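Local coordinates for protein 361aa long hypothetical D-aminopeptidase (Pyrococcus horikoshii, PDB 2DRH) that is of unconfirmed function but probably acts as an aminopeptidase of the peptidase S58 family, at residues Gly51-Leu56 / Val170-Gly175; Gly30-Ile35 / Val154-Lys159; Ile10-Pro15 / Thr315-Glu320. All coordinates share one frame; numbering follows the deposited sequence.

Interaction 1. Residues Gly51-Leu56 / Val170-Gly175; sequences GVTAIL and VGAGTG
The peptide group joining G171 and A172 has the backbone of G51 and V52 over one face, T174 N and OG1 coming from the other, and T53 OG1 close to its plane at the N-H edge. This flat group sits in a type II' beta turn, V170 to G173, closed by G173 N to V170 O (2.8 Å) and packed against an inner strand of a four-stranded mixed sheet. The T174 hydroxyl donates at 2.7 Å from OG1 to G171 O, tilted 23° from the carbonyl plane. From the opposite face the same oxygen takes a CA-H...O contact from G51 CA at 3.1 Å. The polar link across the contact is A172 N to T53 OG1, 2.8 Å long and almost straight (172°). T53 is turned with OG1 beside its own backbone N (chi1 -65°), which brings the hydroxyl to the turn; H31 ND1, from the neighbouring strand, bonds to the same oxygen. A valine in place of T53 would probably leave the buried A172 N-H and H31 ND1 without their common partner. Glycines permit the close approach: a side chain on G51 would run into G171 O, and one on G171 into T53 OG1, while the positive phi of G171 suits the first corner of a II' turn. V52 faces the other way, toward A157 of helix 151-160, and its carbonyl O rests 3.4 Å from G171 CA. The A172 methyl packs beside the threonine, its CB 3.6 Å from T53 OG1.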
loop_
_atom_site.group_PDB
_atom_site.type_symbol
_atom_site.label_atom_id
_atom_site.label_comp_id
_atom_site.label_asym_id
_atom_site.label_seq_id
_atom_site.Cartn_x
_atom_site.Cartn_y
_atom_site.Cartn_z
ATOM N N GLY A 51 3.886 -8.875 -30.555
ATOM C CA GLY A 51 5.099 -8.098 -30.743
ATOM C C GLY A 51 5.710 -7.603 -29.454
ATOM O O GLY A 51 5.313 -8.020 -28.366
ATOM N N VAL A 52 6.669 -6.691 -29.584
ATOM C CA VAL A 52 7.374 -6.125 -28.448
ATOM C C VAL A 52 7.620 -4.637 -28.658
ATOM O O VAL A 52 7.923 -4.196 -29.767
ATOM C CB VAL A 52 8.747 -6.822 -28.252
ATOM C CG1 VAL A 52 9.529 -6.154 -27.124
ATOM C CG2 VAL A 52 8.543 -8.295 -27.951
ATOM N N THR A 53 7.482 -3.863 -27.588
ATOM C CA THR A 53 7.714 -2.428 -27.647
ATOM C C THR A 53 8.657 -2.065 -26.504
ATOM O O THR A 53 8.437 -2.458 -25.351
ATOM C CB THR A 53 6.404 -1.628 -27.488
ATOM O OG1 THR A 53 5.539 -1.889 -28.599
ATOM C CG2 THR A 53 6.699 -0.135 -27.415
ATOM N N ALA A 54 9.706 -1.317 -26.829
ATOM C CA ALA A 54 10.688 -0.910 -25.839
ATOM C C ALA A 54 10.692 0.601 -25.628
ATOM O O ALA A 54 10.638 1.365 -26.585
ATOM C CB ALA A 54 12.073 -1.376 -26.273
ATOM N N ILE A 55 10.740 1.023 -24.369
ATOM C CA ILE A 55 10.784 2.442 -24.044
ATOM C C ILE A 55 12.047 2.680 -23.223
ATOM O O ILE A 55 12.232 2.081 -22.159
ATOM C CB ILE A 55 9.550 2.914 -23.207
ATOM C CG1 ILE A 55 8.244 2.635 -23.959
ATOM C CG2 ILE A 55 9.651 4.413 -22.934
ATOM C CD1 ILE A 55 7.587 1.312 -23.595
ATOM N N LEU A 56 12.918 3.545 -23.736
ATOM C CA LEU A 56 14.168 3.881 -23.062
ATOM C C LEU A 56 14.005 5.230 -22.380
ATOM O O LEU A 56 13.622 6.210 -23.020
ATOM C CB LEU A 56 15.315 3.964 -24.075
ATOM C CG LEU A 56 15.800 2.683 -24.759
ATOM C CD1 LEU A 56 14.635 1.907 -25.351
ATOM C CD2 LEU A 56 16.809 3.055 -25.843
ATOM N N VAL A 170 1.192 -2.048 -33.829
ATOM C CA VAL A 170 2.606 -2.312 -34.047
ATOM C C VAL A 170 3.241 -2.690 -32.715
ATOM O O VAL A 170 2.704 -2.364 -31.656
ATOM C CB VAL A 170 3.310 -1.050 -34.629
ATOM C CG1 VAL A 170 2.750 -0.735 -36.026
ATOM C CG2 VAL A 170 3.086 0.145 -33.706
ATOM N N GLY A 171 4.376 -3.381 -32.764
ATOM C CA GLY A 171 5.036 -3.781 -31.535
ATOM C C GLY A 171 4.102 -4.543 -30.606
ATOM O O GLY A 171 3.406 -5.469 -31.034
ATOM N N ALA A 172 4.077 -4.158 -29.334
ATOM C CA ALA A 172 3.213 -4.822 -28.368
ATOM C C ALA A 172 1.734 -4.591 -28.688
ATOM O O ALA A 172 0.876 -5.357 -28.263
ATOM C CB ALA A 172 3.532 -4.333 -26.960
ATOM N N GLY A 173 1.437 -3.543 -29.447
ATOM C CA GLY A 173 0.050 -3.264 -29.783
ATOM C C GLY A 173 -0.502 -4.089 -30.934
ATOM O O GLY A 173 -1.716 -4.156 -31.138
ATOM N N THR A 174 0.390 -4.730 -31.676
ATOM C CA THR A 174 0.020 -5.530 -32.840
ATOM C C THR A 174 -1.338 -6.248 -32.798
ATOM O O THR A 174 -2.185 -5.991 -33.647
ATOM C CB THR A 174 1.130 -6.558 -33.165
ATOM O OG1 THR A 174 2.348 -5.855 -33.463
ATOM C CG2 THR A 174 0.739 -7.413 -34.367
ATOM N N GLY A 175 -1.560 -7.129 -31.824
ATOM C CA GLY A 175 -2.831 -7.842 -31.786
ATOM C C GLY A 175 -3.822 -7.482 -30.692
ATOM O O GLY A 175 -4.663 -8.309 -30.332
#

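Interaction 2. Residues Gly30-Ile35 / Val154-Lys159; sequences GHVTLI and VVEAIK
V32 leans from strand 28-36 onto helix 151-160 and sets a single methyl, CG2, against the backbone and side chain of A157. Strand and helix run obliquely, in roughly opposed directions (140° between the short segments), with axes 6.2 Å apart, an intimate spacing for a helix laid on the face of a sheet. With V32 CG1 anti to the backbone N (chi1 166°), CG2 lies anti to the carbonyl carbon and is the branch that reaches the helix, 3.6 Å from A157 N and 3.8 Å from A157 CB. E156 flanks the same methyl at the edge of the contact: its CG lies 3.9 Å from V32 CG2. The glutamate chain bends at chi2, its stem following the valine while the carboxylate turns to R160, where OE2 forms a salt bridge. R160, on the same helix just past the segment, donates to H31 O and so ties helix to strand directly. H31 itself points off the opposite face of the strand, its NE2 bonded to E166 O. At the other end of the contact, side chain gives way to backbone. G30 CA passes beneath the helix with its hydrogen directed at A157 O, 3.4 Å away and 147° at the hydrogen, and any CB on G30 would strike that oxygen. A157 also packs on A54 of the next strand, so its small methyl bridges two strands of the sheet. No conventional hydrogen bond joins the two segments; cohesion here rests on methyl packing and a CA-H...O contact, which the small residues G30 and A157 allow to come close.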
loop_
_atom_site.group_PDB
_atom_site.type_symbol
_atom_site.label_atom_id
_atom_site.label_comp_id
_atom_site.label_asym_id
_atom_site.label_seq_id
_atom_site.Cartn_x
_atom_site.Cartn_y
_atom_site.Cartn_z
ATOM N N GLY A 30 10.957 1.921 -29.549
ATOM C CA GLY A 30 11.242 1.006 -30.642
ATOM C C GLY A 30 10.231 -0.127 -30.675
ATOM O O GLY A 30 9.751 -0.554 -29.623
ATOM N N HIS A 31 9.916 -0.615 -31.874
ATOM C CA HIS A 31 8.943 -1.697 -32.052
ATOM C C HIS A 31 9.463 -2.888 -32.852
ATOM O O HIS A 31 10.388 -2.772 -33.653
ATOM C CB HIS A 31 7.707 -1.216 -32.822
ATOM C CG HIS A 31 6.940 -0.118 -32.161
ATOM N ND1 HIS A 31 6.431 -0.223 -30.885
ATOM C CD2 HIS A 31 6.498 1.067 -32.644
ATOM C CE1 HIS A 31 5.701 0.843 -30.614
ATOM N NE2 HIS A 31 5.725 1.641 -31.666
ATOM N N VAL A 32 8.816 -4.026 -32.632
ATOM C CA VAL A 32 9.079 -5.259 -33.359
ATOM C C VAL A 32 7.674 -5.831 -33.513
ATOM O O VAL A 32 6.999 -6.128 -32.517
ATOM C CB VAL A 32 9.990 -6.230 -32.582
ATOM C CG1 VAL A 32 9.952 -7.622 -33.231
ATOM C CG2 VAL A 32 11.419 -5.705 -32.598
ATOM N N THR A 33 7.227 -5.940 -34.762
ATOM C CA THR A 33 5.880 -6.412 -35.075
ATOM C C THR A 33 5.897 -7.810 -35.668
ATOM O O THR A 33 6.663 -8.087 -36.583
ATOM C CB THR A 33 5.192 -5.444 -36.065
ATOM O OG1 THR A 33 5.232 -4.116 -35.527
ATOM C CG2 THR A 33 3.733 -5.845 -36.299
ATOM N N LEU A 34 5.041 -8.683 -35.142
ATOM C CA LEU A 34 4.970 -10.066 -35.600
ATOM C C LEU A 34 3.592 -10.446 -36.118
ATOM O O LEU A 34 2.653 -10.648 -35.343
ATOM C CB LEU A 34 5.360 -11.005 -34.460
ATOM C CG LEU A 34 6.726 -10.681 -33.872
ATOM C CD1 LEU A 34 6.973 -11.512 -32.620
ATOM C CD2 LEU A 34 7.795 -10.926 -34.943
ATOM N N ILE A 35 3.489 -10.549 -37.437
ATOM C CA ILE A 35 2.242 -10.902 -38.093
ATOM C C ILE A 35 2.507 -12.036 -39.075
ATOM O O ILE A 35 3.370 -11.922 -39.948
ATOM C CB ILE A 35 1.660 -9.691 -38.849
ATOM C CG1 ILE A 35 1.477 -8.521 -37.871
ATOM C CG2 ILE A 35 0.330 -10.071 -39.517
ATOM C CD1 ILE A 35 0.776 -7.306 -38.466
ATOM N N VAL A 154 13.389 -8.713 -28.326
ATOM C CA VAL A 154 13.515 -7.725 -27.266
ATOM C C VAL A 154 14.757 -6.858 -27.475
ATOM O O VAL A 154 14.707 -5.640 -27.307
ATOM C CB VAL A 154 13.603 -8.396 -25.882
ATOM C CG1 VAL A 154 13.733 -7.326 -24.797
ATOM C CG2 VAL A 154 12.367 -9.252 -25.643
ATOM N N VAL A 155 15.869 -7.489 -27.832
ATOM C CA VAL A 155 17.100 -6.754 -28.072
ATOM C C VAL A 155 16.927 -5.850 -29.294
ATOM O O VAL A 155 17.389 -4.708 -29.303
ATOM C CB VAL A 155 18.291 -7.712 -28.313
ATOM C CG1 VAL A 155 19.556 -6.905 -28.638
ATOM C CG2 VAL A 155 18.523 -8.582 -27.067
ATOM N N GLU A 156 16.245 -6.366 -30.315
ATOM C CA GLU A 156 16.003 -5.612 -31.541
ATOM C C GLU A 156 15.137 -4.384 -31.266
ATOM O O GLU A 156 15.444 -3.280 -31.734
ATOM C CB GLU A 156 15.326 -6.514 -32.586
ATOM C CG GLU A 156 15.082 -5.879 -33.953
ATOM C CD GLU A 156 16.347 -5.305 -34.594
ATOM O OE1 GLU A 156 17.393 -5.987 -34.591
ATOM O OE2 GLU A 156 16.293 -4.170 -35.116
ATOM N N ALA A 157 14.059 -4.574 -30.509
ATOM C CA ALA A 157 13.160 -3.470 -30.180
ATOM C C ALA A 157 13.932 -2.356 -29.476
ATOM O O ALA A 157 13.684 -1.173 -29.716
ATOM C CB ALA A 157 12.010 -3.959 -29.291
ATOM N N ILE A 158 14.872 -2.740 -28.614
ATOM C CA ILE A 158 15.671 -1.764 -27.885
ATOM C C ILE A 158 16.621 -1.007 -28.816
ATOM O O ILE A 158 16.820 0.191 -28.663
ATOM C CB ILE A 158 16.497 -2.445 -26.768
ATOM C CG1 ILE A 158 15.551 -3.141 -25.781
ATOM C CG2 ILE A 158 17.367 -1.411 -26.053
ATOM C CD1 ILE A 158 16.253 -3.910 -24.688
ATOM N N LYS A 159 17.196 -1.705 -29.789
ATOM C CA LYS A 159 18.123 -1.066 -30.718
ATOM C C LYS A 159 17.433 -0.268 -31.829
ATOM O O LYS A 159 18.082 0.496 -32.545
ATOM C CB LYS A 159 19.073 -2.117 -31.300
ATOM C CG LYS A 159 20.005 -2.701 -30.235
ATOM C CD LYS A 159 20.910 -3.797 -30.772
ATOM C CE LYS A 159 21.869 -4.279 -29.692
ATOM N NZ LYS A 159 22.759 -5.375 -30.174
#

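Interaction 3. Residues Ile10-Pro15 / Thr315-Glu320; sequences IGVFKP and TAEAVE
An N-terminal loop, leading toward the first strand of the fold, is fastened along helix 309-328 by a carboxylate that grips two successive backbone N-H groups. The glutamate is E317, which reaches outward from the helix with its chain extended beyond CG. OE1 takes F13 N through its syn lone pair, at 3.1 Å and 155° at the hydrogen. OE2 accepts V12 N at 3.0 Å (165°), met from well above the carboxylate plane. Each oxygen thus takes one of two neighbouring amides, which should limit rotation of the group. OE1 is also salt-bridged to R190 of strand 184-193; the same arginine donates to I10 O, tying loop, helix and sheet together and probably helping to balance the buried carboxylate. One turn further along the helix, E320 lies across I10: its CG is anti to the backbone N, its chain is extended, and CD comes 3.7 Å from I10 CG2. That apolar cover lies beside a charge committed to R268, which bridges to E320 OE1. G11, just before the two gripped amides, turns the loop with a positive phi. The F13 ring is borne on a chain that crosses E317 at about a right angle, yet its plane is just 24° from that of the carboxylate, with F13 CD2 3.4 Å from E317 OE2.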
loop_
_atom_site.group_PDB
_atom_site.type_symbol
_atom_site.label_atom_id
_atom_site.label_comp_id
_atom_site.label_asym_id
_atom_site.label_seq_id
_atom_site.Cartn_x
_atom_site.Cartn_y
_atom_site.Cartn_z
ATOM N N ILE A 10 -8.657 17.827 -26.828
ATOM C CA ILE A 10 -8.701 17.159 -25.536
ATOM C C ILE A 10 -7.794 17.918 -24.583
ATOM O O ILE A 10 -6.605 18.082 -24.846
ATOM C CB ILE A 10 -8.231 15.689 -25.638
ATOM C CG1 ILE A 10 -9.283 14.869 -26.387
ATOM C CG2 ILE A 10 -7.999 15.109 -24.247
ATOM C CD1 ILE A 10 -8.887 13.437 -26.623
ATOM N N GLY A 11 -8.370 18.393 -23.484
ATOM C CA GLY A 11 -7.599 19.140 -22.509
ATOM C C GLY A 11 -7.441 20.601 -22.887
ATOM O O GLY A 11 -8.044 21.067 -23.857
ATOM N N VAL A 12 -6.622 21.321 -22.126
ATOM C CA VAL A 12 -6.394 22.739 -22.366
ATOM C C VAL A 12 -4.916 23.063 -22.561
ATOM O O VAL A 12 -4.560 24.193 -22.896
ATOM C CB VAL A 12 -6.921 23.585 -21.191
ATOM C CG1 VAL A 12 -8.402 23.315 -20.977
ATOM C CG2 VAL A 12 -6.136 23.261 -19.929
ATOM N N PHE A 13 -4.051 22.083 -22.336
ATOM C CA PHE A 13 -2.622 22.310 -22.509
ATOM C C PHE A 13 -2.238 22.005 -23.944
ATOM O O PHE A 13 -2.870 21.178 -24.600
ATOM C CB PHE A 13 -1.813 21.430 -21.556
ATOM C CG PHE A 13 -1.915 21.842 -20.115
ATOM C CD1 PHE A 13 -1.467 23.091 -19.705
ATOM C CD2 PHE A 13 -2.457 20.983 -19.168
ATOM C CE1 PHE A 13 -1.560 23.481 -18.366
ATOM C CE2 PHE A 13 -2.553 21.361 -17.832
ATOM C CZ PHE A 13 -2.105 22.612 -17.429
ATOM N N LYS A 14 -1.211 22.682 -24.437
ATOM C CA LYS A 14 -0.767 22.457 -25.799
ATOM C C LYS A 14 0.153 21.248 -25.841
ATOM O O LYS A 14 0.905 20.991 -24.903
ATOM C CB LYS A 14 -0.030 23.689 -26.337
ATOM C CG LYS A 14 1.205 24.083 -25.549
ATOM C CD LYS A 14 1.914 25.271 -26.205
ATOM C CE LYS A 14 3.214 25.629 -25.481
ATOM N NZ LYS A 14 2.989 26.097 -24.080
ATOM N N PRO A 15 0.090 20.475 -26.928
ATOM C CA PRO A 15 0.940 19.293 -27.059
ATOM C C PRO A 15 2.377 19.672 -27.415
ATOM O O PRO A 15 2.668 20.836 -27.719
ATOM C CB PRO A 15 0.257 18.509 -28.170
ATOM C CG PRO A 15 -0.274 19.599 -29.049
ATOM C CD PRO A 15 -0.865 20.567 -28.046
ATOM N N THR A 315 -0.994 15.113 -17.265
ATOM C CA THR A 315 -0.866 13.661 -17.305
ATOM C C THR A 315 -2.187 13.054 -17.768
ATOM O O THR A 315 -2.219 12.269 -18.713
ATOM C CB THR A 315 -0.514 13.095 -15.909
ATOM O OG1 THR A 315 0.756 13.608 -15.495
ATOM C CG2 THR A 315 -0.457 11.556 -15.941
ATOM N N ALA A 316 -3.273 13.423 -17.094
ATOM C CA ALA A 316 -4.594 12.919 -17.446
ATOM C C ALA A 316 -4.887 13.234 -18.907
ATOM O O ALA A 316 -5.439 12.407 -19.633
ATOM C CB ALA A 316 -5.662 13.552 -16.543
ATOM N N GLU A 317 -4.515 14.435 -19.341
ATOM C CA GLU A 317 -4.746 14.834 -20.726
ATOM C C GLU A 317 -3.969 13.974 -21.713
ATOM O O GLU A 317 -4.539 13.440 -22.663
ATOM C CB GLU A 317 -4.364 16.296 -20.938
ATOM C CG GLU A 317 -5.490 17.269 -20.732
ATOM C CD GLU A 317 -5.032 18.711 -20.881
ATOM O OE1 GLU A 317 -4.324 19.022 -21.862
ATOM O OE2 GLU A 317 -5.387 19.534 -20.021
ATOM N N ALA A 318 -2.666 13.852 -21.490
ATOM C CA ALA A 318 -1.813 13.057 -22.363
ATOM C C ALA A 318 -2.340 11.625 -22.475
ATOM O O ALA A 318 -2.354 11.051 -23.558
ATOM C CB ALA A 318 -0.390 13.048 -21.833
ATOM N N VAL A 319 -2.765 11.051 -21.353
ATOM C CA VAL A 319 -3.287 9.685 -21.365
ATOM C C VAL A 319 -4.582 9.592 -22.160
ATOM O O VAL A 319 -4.721 8.719 -23.001
ATOM C CB VAL A 319 -3.535 9.155 -19.928
ATOM C CG1 VAL A 319 -4.348 7.836 -19.973
ATOM C CG2 VAL A 319 -2.200 8.911 -19.236
ATOM N N GLU A 320 -5.521 10.499 -21.909
ATOM C CA GLU A 320 -6.794 10.460 -22.625
ATOM C C GLU A 320 -6.595 10.520 -24.134
ATOM O O GLU A 320 -7.170 9.713 -24.869
ATOM C CB GLU A 320 -7.719 11.602 -22.182
ATOM C CG GLU A 320 -9.117 11.532 -22.807
ATOM C CD GLU A 320 -10.055 12.640 -22.334
ATOM O OE1 GLU A 320 -9.848 13.176 -21.218
ATOM O OE2 GLU A 320 -11.015 12.961 -23.072
#

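How the interactions relate
Interactions 1 and 2 form one continuous unit, their centres 7 Å apart. Strands 48-56 and 28-36 are consecutive in the chain and antiparallel neighbours in one sheet, joined by A54 N to G30 O at 2.9 Å; helix 151-160 packs on one side of them and the turn at 170-175 on the other. T33 CG2 also packs on T174 OG1, and along the chain the segments of interactions 1 and 2 alternate. Interaction 3 stands apart, its centre about 23 Å from that of interaction 1 and about 28 Å from that of interaction 2, nearest atoms about 13 and 15 Å away. It closes a loop enclosing both, and lies across the chain's centre from interaction 2.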